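Local coordinates for protein putative esterase (Uncultured bacterium, PDB 7C4D) that probably hydrolyses carboxylic ester bonds, as an esterase of the alpha/beta hydrolase fold from a marine bacterium, at residues D120-K125 with D230-L235; P234-K237 with D242-L245; G98-M103 with S204-I209; W104-H109 with V213-L218. All blocks are in the same frame, centred on the assembly; numbering follows the deposited sequence. Where two conformers were deposited one is given.

How the interactions relate
The four contacts lie on one flank of the alpha/beta hydrolase core, where helices 97-108 and 232-239 meet the loops beside strands 113-119 and 217-222. Along the chain the segments of interactions 1, 3 and 4 alternate, whereas interaction 2 begins on the helix where interaction 1 ends and shares P234 and L235 with it. Interactions 3 and 4 follow one another on helix 97-108, with centres about 10 Å apart. Interactions 1 and 3 touch directly through the 120-125 loop, their centres about 11 Å apart. Interactions 2 and 4 reach neighbouring sheet strands, 244-248 and 217-222. Interactions 1 and 3 lie beside the probable catalytic residues; 2 and 4 pack helices on the sheet farther off.

Interaction 1: residues D120-K125 with D230-L235; sequences DIAPGK and DKDIPL
The loop 120-125 passes the first turn of helix 232-239 with A122 nearest D232, their CA atoms 6.3 Å apart, and P123 nearest L235, at 7.2 Å between CA atoms. The contact is made by side chains and by the glycine backbone, with three small touches spread along the loop. The methyl of A122 meets the carboxylate of D232, and its CB lies 3.5 Å from D232 OD1. The first torsion of D232, with CG anti to its own carbonyl carbon (chi1 -67°), sets the carboxylate over this methyl, while the other oxygen, OD2, accepts a hydrogen bond from the backbone N of T229. That bond ties the carboxylate to the turn leading into the helix and would limit its rotation over the alanine. One turn on, L235 covers the loop: its CG is 4.3 Å from P123 CG, an ordinary apolar contact with the proline ring, and its CD2 methyl lies directly against the glycine backbone, 3.9 Å from G124 CA. At the start of the loop, D120 binds H253 and S225 through OD2 and the backbone N of G222 through OD1, consistent with the acid of a Ser-His-Asp triad completed by S96. The loop therefore runs from a probable catalytic residue just after strand 113-119 to the flank of helix 232-239, where P123 also packs on I236 and I239, and its ring reaches M103 of helix 97-108.

Interaction 2: residues P234-K237 with D242-L245; sequences PLIK and DAKL
I236 rests its CG2 methyl against both A243 and L245, joining the helix to the edge strand of the sheet. The contact closes a beta-alpha-beta unit of the alpha/beta hydrolase fold, in which strand 217-222 leads through helix 232-239 to strand 244-248. I236 CG2 is 4.0 Å from A243 CB, and the same methyl is 4.0 Å from L245 CD1. The isoleucine and leucine reach toward each other tip to tip, and both also touch F219 on the neighbouring strand, forming a small apolar layer between helix and sheet. With CG2 anti to the backbone N, I236 directs this branch to the strand. K237 spans the polar side of the junction. Its chain bends at chi2, chi3 and chi4, bringing the ammonium back to the turn ahead of the strand, where it also bonds the carbonyl oxygen of P241. Two backbone carbonyls thus grip one lysine nitrogen, joining the helix to the connection that follows it. The bond across the contact runs from K237 NZ to A243 O at 3.0 Å, in the carbonyl plane and on a lone pair, with a C=O...N angle of 142°.

Interaction 3: residues G98-M103 with S204-I209; sequences GGKTAM and SGITGI
Helix 97-108, which follows the probable nucleophile S96, meets the loop 204-209 through K100 and M103, residues one turn apart on its surface. K100, extended beyond CG, reaches out from the helix and donates from NZ to the carbonyl oxygen of S204 at 3.1 Å. The ammonium stands above the carbonyl plane, 56° out of it, instead of on a lone pair. A second hydrogen bond from K100 NZ goes to the carbonyl oxygen of G124, so a buried lysine spans two loops with backbone acceptors. In the alpha/beta hydrolase fold this helix starts at the nucleophile elbow, a GxSxG pattern that fits G94, S96 and G98 here; K100 lies one turn along from it and touches I121 beside the probable acid D120. Apolar packing takes over at M103. Its side chain crosses that of I206 at about a right angle, and in the modelled one of two I206 conformers the CD1 methyl lies over M103 CB. The same methyl is 3.9 Å from M103 SD and equally far from M103 CE, since the thioether turns back at chi3 (-80°) and curls round it. I206 also packs on W104, and its backbone is bonded to P123.

Interaction 4: residues W104-H109 with V213-L218; sequences WFTAAH and VHVPAL
T106 starts from a CB that points to the residues leading into strand 217-222 and divides into two branches with separate tasks. Its OG1 turns back along its own helix and hydrogen-bonds the carbonyl oxygen of A102, one turn earlier. Its CG2, anti to the backbone N, goes the other way and meets the neighbouring methyls of two valines at once: it lies 3.8 Å from V215 CG2 and 3.9 Å from V213 CG1. The threonine and V213 cross at about a right angle, while it meets V215 at a slant. The hydroxyl is thus satisfied within the helix, and the methyl is the side-chain atom that meets the valines. In the alpha/beta hydrolase core, this packs the C-terminal end of helix 97-108 against the approach to sheet strand 217-222; T106 also touches V113 and L116 of the adjoining strand 113-119. Beside it, A107 supplies a second apolar touch, with its CB 3.8 Å from V213 CG2. V213 therefore straddles two consecutive helix residues, one methyl against each: CG1 is anti to its backbone N (chi1 -175°) and meets T106, whereas CG2 meets A107. Between the two valines the chain makes an inverse gamma turn centred on H214, and both V213 and V215 point their CB atoms toward the helix.

Interaction 1: residues D120-K125 with D230-L235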
loop_
_atom_site.group_PDB
_atom_site.type_symbol
_atom_site.label_atom_id
_atom_site.label_comp_id
_atom_site.label_asym_id
_atom_site.label_seq_id
_atom_site.Cartn_x
_atom_site.Cartn_y
_atom_site.Cartn_z
ATOM N N ASP A 120 -1.412 0.179 9.270
ATOM C CA ASP A 120 -0.691 -1.014 9.709
ATOM C C ASP A 120 0.758 -1.122 9.181
ATOM O O ASP A 120 1.139 -2.155 8.642
ATOM C CB ASP A 120 -1.525 -2.281 9.524
ATOM C CG ASP A 120 -1.134 -3.403 10.491
ATOM O OD1 ASP A 120 -1.190 -3.196 11.734
ATOM O OD2 ASP A 120 -0.765 -4.482 10.004
ATOM N N ILE A 121 1.575 -0.079 9.388
ATOM C CA ILE A 121 3.002 -0.122 9.160
ATOM C C ILE A 121 3.661 0.999 9.965
ATOM O O ILE A 121 3.055 2.047 10.207
ATOM C CB ILE A 121 3.318 -0.024 7.653
ATOM C CG1 ILE A 121 4.748 -0.497 7.370
ATOM C CG2 ILE A 121 3.022 1.365 7.139
ATOM C CD1 ILE A 121 5.206 -0.411 5.940
ATOM N N ALA A 122 4.910 0.774 10.392
ATOM C CA ALA A 122 5.591 1.765 11.219
ATOM C C ALA A 122 6.640 2.476 10.368
ATOM O O ALA A 122 7.038 1.967 9.335
ATOM C CB ALA A 122 6.185 1.106 12.451
ATOM N N PRO A 123 7.150 3.661 10.743
ATOM C CA PRO A 123 8.153 4.304 9.918
ATOM C C PRO A 123 9.503 3.577 9.861
ATOM O O PRO A 123 10.280 3.813 8.941
ATOM C CB PRO A 123 8.303 5.715 10.503
ATOM C CG PRO A 123 7.297 5.829 11.621
ATOM C CD PRO A 123 6.816 4.434 11.942
ATOM N N GLY A 124 9.779 2.674 10.797
ATOM C CA GLY A 124 11.130 2.139 10.922
ATOM C C GLY A 124 11.392 0.852 10.125
ATOM O O GLY A 124 10.508 0.239 9.520
ATOM N N LYS A 125 12.655 0.427 10.147
ATOM C CA LYS A 125 13.127 -0.707 9.368
ATOM C C LYS A 125 12.681 -1.990 10.043
ATOM O O LYS A 125 12.661 -2.061 11.265
ATOM C CB LYS A 125 14.658 -0.658 9.223
ATOM C CG LYS A 125 15.303 -1.936 8.700
ATOM C CD LYS A 125 16.804 -1.941 8.778
ATOM C CE LYS A 125 17.355 -3.343 8.603
ATOM N NZ LYS A 125 18.832 -3.352 8.472
ATOM N N ASP A 230 4.656 -1.498 20.477
ATOM C CA ASP A 230 4.750 -0.420 21.445
ATOM C C ASP A 230 6.113 0.258 21.356
ATOM O O ASP A 230 6.239 1.416 21.734
ATOM C CB ASP A 230 4.359 -0.918 22.841
ATOM C CG ASP A 230 2.989 -1.588 22.861
ATOM O OD1 ASP A 230 2.880 -2.727 22.342
ATOM O OD2 ASP A 230 2.029 -0.957 23.366
ATOM N N LYS A 231 7.114 -0.447 20.811
ATOM C CA LYS A 231 8.417 0.160 20.573
ATOM C C LYS A 231 8.398 1.078 19.350
ATOM O O LYS A 231 9.312 1.883 19.182
ATOM C CB LYS A 231 9.529 -0.891 20.490
ATOM C CG LYS A 231 9.160 -2.201 19.812
ATOM C CD LYS A 231 9.680 -2.320 18.395
ATOM C CE LYS A 231 9.871 -3.762 17.978
ATOM N NZ LYS A 231 10.171 -3.885 16.531
ATOM N N ASP A 232 7.347 0.965 18.521
ATOM C CA ASP A 232 7.157 1.821 17.356
ATOM C C ASP A 232 6.669 3.214 17.761
ATOM O O ASP A 232 7.003 4.198 17.096
ATOM C CB ASP A 232 6.266 1.150 16.310
ATOM C CG ASP A 232 6.926 -0.065 15.703
ATOM O OD1 ASP A 232 8.071 0.067 15.225
ATOM O OD2 ASP A 232 6.302 -1.131 15.725
ATOM N N ILE A 233 5.920 3.300 18.870
ATOM C CA ILE A 233 5.351 4.568 19.310
ATOM C C ILE A 233 6.418 5.660 19.438
ATOM O O ILE A 233 6.172 6.789 18.994
ATOM C CB ILE A 233 4.416 4.430 20.540
ATOM C CG1 ILE A 233 3.446 3.258 20.357
ATOM C CG2 ILE A 233 3.662 5.733 20.788
ATOM C CD1 ILE A 233 2.800 2.754 21.629
ATOM N N PRO A 234 7.619 5.405 20.021
ATOM C CA PRO A 234 8.641 6.452 20.133
ATOM C C PRO A 234 9.053 7.126 18.820
ATOM O O PRO A 234 9.072 8.351 18.726
ATOM C CB PRO A 234 9.836 5.749 20.818
ATOM C CG PRO A 234 9.257 4.523 21.502
ATOM C CD PRO A 234 8.047 4.145 20.665
ATOM N N LEU A 235 9.380 6.333 17.795
ATOM C CA LEU A 235 9.751 6.891 16.495
ATOM C C LEU A 235 8.554 7.528 15.771
ATOM O O LEU A 235 8.724 8.609 15.205
ATOM C CB LEU A 235 10.462 5.828 15.644
ATOM C CG LEU A 235 10.763 6.186 14.185
ATOM C CD1 LEU A 235 11.660 7.411 14.059
ATOM C CD2 LEU A 235 11.422 5.008 13.478
#

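Interaction 2: residues P234-K237 with D242-L245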
loop_
_atom_site.group_PDB
_atom_site.type_symbol
_atom_site.label_atom_id
_atom_site.label_comp_id
_atom_site.label_asym_id
_atom_site.label_seq_id
_atom_site.Cartn_x
_atom_site.Cartn_y
_atom_site.Cartn_z
ATOM N N PRO A 234 7.619 5.405 20.021
ATOM C CA PRO A 234 8.641 6.452 20.133
ATOM C C PRO A 234 9.053 7.126 18.820
ATOM O O PRO A 234 9.072 8.351 18.726
ATOM C CB PRO A 234 9.836 5.749 20.818
ATOM C CG PRO A 234 9.257 4.523 21.502
ATOM C CD PRO A 234 8.047 4.145 20.665
ATOM N N LEU A 235 9.380 6.333 17.795
ATOM C CA LEU A 235 9.751 6.891 16.495
ATOM C C LEU A 235 8.554 7.528 15.771
ATOM O O LEU A 235 8.724 8.609 15.205
ATOM C CB LEU A 235 10.462 5.828 15.644
ATOM C CG LEU A 235 10.763 6.186 14.185
ATOM C CD1 LEU A 235 11.660 7.411 14.059
ATOM C CD2 LEU A 235 11.422 5.008 13.478
ATOM N N ILE A 236 7.359 6.885 15.801
ATOM C CA ILE A 236 6.135 7.497 15.278
ATOM C C ILE A 236 5.993 8.923 15.828
ATOM O O ILE A 236 5.813 9.870 15.056
ATOM C CB ILE A 236 4.870 6.634 15.562
ATOM C CG1 ILE A 236 4.889 5.320 14.770
ATOM C CG2 ILE A 236 3.598 7.430 15.284
ATOM C CD1 ILE A 236 3.814 4.261 15.182
ATOM N N LYS A 237 6.123 9.075 17.163
ATOM C CA LYS A 237 5.895 10.342 17.860
ATOM C C LYS A 237 6.984 11.381 17.575
ATOM O O LYS A 237 6.683 12.574 17.545
ATOM C CB LYS A 237 5.671 10.129 19.363
ATOM C CG LYS A 237 4.364 9.431 19.738
ATOM C CD LYS A 237 3.141 10.105 19.155
ATOM C CE LYS A 237 1.952 10.102 20.096
ATOM N NZ LYS A 237 1.155 11.346 19.963
ATOM N N ASP A 242 1.968 14.813 17.160
ATOM C CA ASP A 242 0.560 14.796 17.514
ATOM C C ASP A 242 -0.178 13.626 16.835
ATOM O O ASP A 242 -1.396 13.637 16.741
ATOM C CB ASP A 242 -0.035 16.179 17.226
ATOM C CG ASP A 242 0.038 16.576 15.757
ATOM O OD1 ASP A 242 1.017 16.192 15.092
ATOM O OD2 ASP A 242 -0.889 17.270 15.284
ATOM N N ALA A 243 0.551 12.586 16.401
ATOM C CA ALA A 243 -0.027 11.434 15.747
ATOM C C ALA A 243 -1.041 10.736 16.657
ATOM O O ALA A 243 -0.841 10.651 17.857
ATOM C CB ALA A 243 1.057 10.470 15.339
ATOM N N LYS A 244 -2.074 10.134 16.068
ATOM C CA LYS A 244 -2.946 9.304 16.882
ATOM C C LYS A 244 -2.786 7.869 16.416
ATOM O O LYS A 244 -2.563 7.648 15.231
ATOM C CB LYS A 244 -4.384 9.807 16.778
ATOM C CG LYS A 244 -4.659 11.122 17.507
ATOM C CD LYS A 244 -5.759 11.934 16.856
ATOM C CE LYS A 244 -6.406 12.950 17.773
ATOM N NZ LYS A 244 -7.357 12.293 18.703
ATOM N N LEU A 245 -2.836 6.929 17.370
ATOM C CA LEU A 245 -2.762 5.490 17.142
ATOM C C LEU A 245 -4.084 4.841 17.536
ATOM O O LEU A 245 -4.558 5.042 18.645
ATOM C CB LEU A 245 -1.658 4.902 18.012
ATOM C CG LEU A 245 -0.284 4.800 17.359
ATOM C CD1 LEU A 245 0.415 6.140 17.391
ATOM C CD2 LEU A 245 0.564 3.742 18.049
#

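Interaction 3: residues G98-M103 with S204-I209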
loop_
_atom_site.group_PDB
_atom_site.type_symbol
_atom_site.label_atom_id
_atom_site.label_comp_id
_atom_site.label_asym_id
_atom_site.label_seq_id
_atom_site.Cartn_x
_atom_site.Cartn_y
_atom_site.Cartn_z
ATOM N N GLY A 98 2.363 1.323 0.794
ATOM C CA GLY A 98 1.706 2.583 0.449
ATOM C C GLY A 98 1.786 3.608 1.587
ATOM O O GLY A 98 1.931 4.806 1.348
ATOM N N GLY A 99 1.814 3.103 2.815
ATOM C CA GLY A 99 1.949 3.952 3.992
ATOM C C GLY A 99 3.336 4.573 4.136
ATOM O O GLY A 99 3.436 5.712 4.594
ATOM N N LYS A 100 4.396 3.824 3.760
ATOM C CA LYS A 100 5.751 4.378 3.792
ATOM C C LYS A 100 5.942 5.421 2.706
ATOM O O LYS A 100 6.552 6.465 2.947
ATOM C CB LYS A 100 6.816 3.289 3.687
ATOM C CG LYS A 100 7.460 2.959 5.022
ATOM C CD LYS A 100 8.237 1.666 5.038
ATOM C CE LYS A 100 8.541 1.261 6.463
ATOM N NZ LYS A 100 9.297 0.004 6.536
ATOM N N THR A 101 5.438 5.136 1.495
ATOM C CA THR A 101 5.478 6.137 0.429
ATOM C C THR A 101 4.814 7.417 0.912
ATOM O O THR A 101 5.323 8.515 0.702
ATOM C CB THR A 101 4.795 5.585 -0.835
ATOM O OG1 THR A 101 5.484 4.420 -1.275
ATOM C CG2 THR A 101 4.681 6.546 -1.990
ATOM N N ALA A 102 3.673 7.260 1.600
ATOM C CA ALA A 102 2.901 8.427 1.996
ATOM C C ALA A 102 3.671 9.216 3.058
ATOM O O ALA A 102 3.735 10.432 2.984
ATOM C CB ALA A 102 1.524 7.987 2.469
ATOM N N MET A 103 4.275 8.511 4.023
ATOM C CA MET A 103 5.087 9.152 5.047
ATOM C C MET A 103 6.305 9.860 4.431
ATOM O O MET A 103 6.536 11.027 4.766
ATOM C CB MET A 103 5.511 8.134 6.102
ATOM C CG MET A 103 4.408 7.779 7.047
ATOM S SD MET A 103 5.019 6.798 8.419
ATOM C CE MET A 103 5.129 5.155 7.698
ATOM N N SER A 204 12.936 -1.006 4.505
ATOM C CA SER A 204 13.818 -0.051 5.153
ATOM C C SER A 204 13.030 1.037 5.884
ATOM O O SER A 204 11.894 1.355 5.515
ATOM C CB SER A 204 14.754 0.558 4.151
ATOM O OG SER A 204 14.065 1.544 3.414
ATOM N N GLY A 205 13.689 1.628 6.893
ATOM C CA GLY A 205 13.129 2.640 7.768
ATOM C C GLY A 205 13.269 4.019 7.153
ATOM O O GLY A 205 14.124 4.211 6.296
ATOM N N ILE A 206 12.415 4.958 7.583
ATOM C CA ILE A 206 12.469 6.318 7.071
ATOM C C ILE A 206 13.638 7.035 7.740
ATOM O O ILE A 206 13.726 7.101 8.963
ATOM C CB ILE A 206 11.126 7.063 7.248
ATOM C CG1 ILE A 206 9.951 6.260 6.685
ATOM C CG2 ILE A 206 11.192 8.442 6.619
ATOM C CD1 ILE A 206 8.598 6.882 6.943
ATOM N N THR A 207 14.548 7.546 6.916
ATOM C CA THR A 207 15.687 8.305 7.403
ATOM C C THR A 207 15.887 9.500 6.485
ATOM O O THR A 207 15.443 9.481 5.335
ATOM C CB THR A 207 16.953 7.442 7.576
ATOM O OG1 THR A 207 16.856 6.239 6.808
ATOM C CG2 THR A 207 17.261 7.074 9.015
ATOM N N GLY A 208 16.536 10.529 7.036
ATOM C CA GLY A 208 17.026 11.669 6.284
ATOM C C GLY A 208 15.943 12.717 6.058
ATOM O O GLY A 208 15.930 13.393 5.030
ATOM N N ILE A 209 15.037 12.848 7.029
ATOM C CA ILE A 209 13.884 13.722 6.873
ATOM C C ILE A 209 13.966 14.806 7.941
ATOM O O ILE A 209 14.451 14.547 9.044
ATOM C CB ILE A 209 12.558 12.932 6.987
ATOM C CG1 ILE A 209 12.476 12.171 8.319
ATOM C CG2 ILE A 209 12.364 12.026 5.771
ATOM C CD1 ILE A 209 11.099 11.667 8.695
#

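Interaction 4: residues W104-H109 with V213-L218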
loop_
_atom_site.group_PDB
_atom_site.type_symbol
_atom_site.label_atom_id
_atom_site.label_comp_id
_atom_site.label_asym_id
_atom_site.label_seq_id
_atom_site.Cartn_x
_atom_site.Cartn_y
_atom_site.Cartn_z
ATOM N N TRP A 104 7.004 9.197 3.475
ATOM C CA TRP A 104 8.112 9.803 2.728
ATOM C C TRP A 104 7.650 11.088 2.055
ATOM O O TRP A 104 8.245 12.138 2.277
ATOM C CB TRP A 104 8.689 8.842 1.676
ATOM C CG TRP A 104 9.882 8.076 2.149
ATOM C CD1 TRP A 104 9.891 7.004 2.991
ATOM C CD2 TRP A 104 11.257 8.341 1.813
ATOM N NE1 TRP A 104 11.174 6.572 3.199
ATOM C CE2 TRP A 104 12.035 7.372 2.488
ATOM C CE3 TRP A 104 11.900 9.280 0.998
ATOM C CZ2 TRP A 104 13.428 7.332 2.377
ATOM C CZ3 TRP A 104 13.275 9.238 0.892
ATOM C CH2 TRP A 104 14.028 8.279 1.575
ATOM N N PHE A 105 6.570 10.980 1.253
ATOM C CA PHE A 105 6.017 12.121 0.541
ATOM C C PHE A 105 5.625 13.276 1.469
ATOM O O PHE A 105 5.838 14.434 1.116
ATOM C CB PHE A 105 4.907 11.730 -0.445
ATOM C CG PHE A 105 4.202 12.930 -1.032
ATOM C CD1 PHE A 105 4.668 13.536 -2.198
ATOM C CD2 PHE A 105 3.080 13.475 -0.406
ATOM C CE1 PHE A 105 4.053 14.686 -2.686
ATOM C CE2 PHE A 105 2.449 14.606 -0.915
ATOM C CZ PHE A 105 2.937 15.205 -2.051
ATOM N N THR A 106 5.027 12.949 2.627
ATOM C CA THR A 106 4.472 13.930 3.554
ATOM C C THR A 106 5.593 14.720 4.246
ATOM O O THR A 106 5.478 15.930 4.422
ATOM C CB THR A 106 3.573 13.224 4.596
ATOM O OG1 THR A 106 2.439 12.685 3.907
ATOM C CG2 THR A 106 3.117 14.118 5.734
ATOM N N ALA A 107 6.638 14.015 4.700
ATOM C CA ALA A 107 7.825 14.633 5.278
ATOM C C ALA A 107 8.551 15.536 4.250
ATOM O O ALA A 107 8.887 16.668 4.557
ATOM C CB ALA A 107 8.721 13.540 5.805
ATOM N N ALA A 108 8.746 15.064 3.015
ATOM C CA ALA A 108 9.314 15.844 1.914
ATOM C C ALA A 108 8.437 17.009 1.475
ATOM O O ALA A 108 8.982 17.968 0.923
ATOM C CB ALA A 108 9.630 14.986 0.706
ATOM N N HIS A 109 7.098 16.897 1.612
ATOM C CA HIS A 109 6.211 17.934 1.095
ATOM C C HIS A 109 5.012 18.193 2.013
ATOM O O HIS A 109 3.870 18.140 1.557
ATOM C CB HIS A 109 5.721 17.623 -0.324
ATOM C CG HIS A 109 6.790 17.417 -1.334
ATOM N ND1 HIS A 109 7.192 16.158 -1.735
ATOM C CD2 HIS A 109 7.544 18.300 -2.027
ATOM C CE1 HIS A 109 8.148 16.265 -2.629
ATOM N NE2 HIS A 109 8.371 17.572 -2.829
ATOM N N VAL A 213 7.437 16.522 11.514
ATOM C CA VAL A 213 6.513 16.837 10.433
ATOM C C VAL A 213 5.233 17.396 11.060
ATOM O O VAL A 213 4.602 16.720 11.883
ATOM C CB VAL A 213 6.206 15.611 9.551
ATOM C CG1 VAL A 213 5.336 15.994 8.361
ATOM C CG2 VAL A 213 7.455 14.904 9.068
ATOM N N HIS A 214 4.855 18.607 10.637
ATOM C CA HIS A 214 3.681 19.319 11.138
ATOM C C HIS A 214 2.439 18.994 10.299
ATOM O O HIS A 214 1.836 19.878 9.679
ATOM C CB HIS A 214 3.926 20.838 11.157
ATOM C CG HIS A 214 5.092 21.283 11.977
ATOM N ND1 HIS A 214 5.072 21.287 13.363
ATOM C CD2 HIS A 214 6.307 21.746 11.618
ATOM C CE1 HIS A 214 6.232 21.717 13.819
ATOM N NE2 HIS A 214 7.005 22.013 12.766
ATOM N N VAL A 215 2.066 17.708 10.268
ATOM C CA VAL A 215 0.878 17.262 9.548
ATOM C C VAL A 215 0.150 16.339 10.507
ATOM O O VAL A 215 0.802 15.473 11.085
ATOM C CB VAL A 215 1.206 16.507 8.235
ATOM C CG1 VAL A 215 -0.042 15.942 7.547
ATOM C CG2 VAL A 215 1.993 17.373 7.261
ATOM N N PRO A 216 -1.183 16.502 10.730
ATOM C CA PRO A 216 -1.953 15.538 11.526
ATOM C C PRO A 216 -1.910 14.130 10.920
ATOM O O PRO A 216 -2.187 13.961 9.752
ATOM C CB PRO A 216 -3.398 16.077 11.507
ATOM C CG PRO A 216 -3.265 17.533 11.121
ATOM C CD PRO A 216 -2.003 17.636 10.277
ATOM N N ALA A 217 -1.590 13.114 11.718
ATOM C CA ALA A 217 -1.480 11.779 11.185
ATOM C C ALA A 217 -2.273 10.806 12.055
ATOM O O ALA A 217 -2.327 10.942 13.273
ATOM C CB ALA A 217 -0.017 11.372 11.149
ATOM N N LEU A 218 -2.792 9.761 11.409
ATOM C CA LEU A 218 -3.491 8.665 12.085
ATOM C C LEU A 218 -2.824 7.339 11.709
ATOM O O LEU A 218 -2.681 7.044 10.526
ATOM C CB LEU A 218 -4.980 8.686 11.693
ATOM C CG LEU A 218 -5.817 7.465 12.127
ATOM C CD1 LEU A 218 -5.836 7.330 13.643
ATOM C CD2 LEU A 218 -7.259 7.560 11.594
#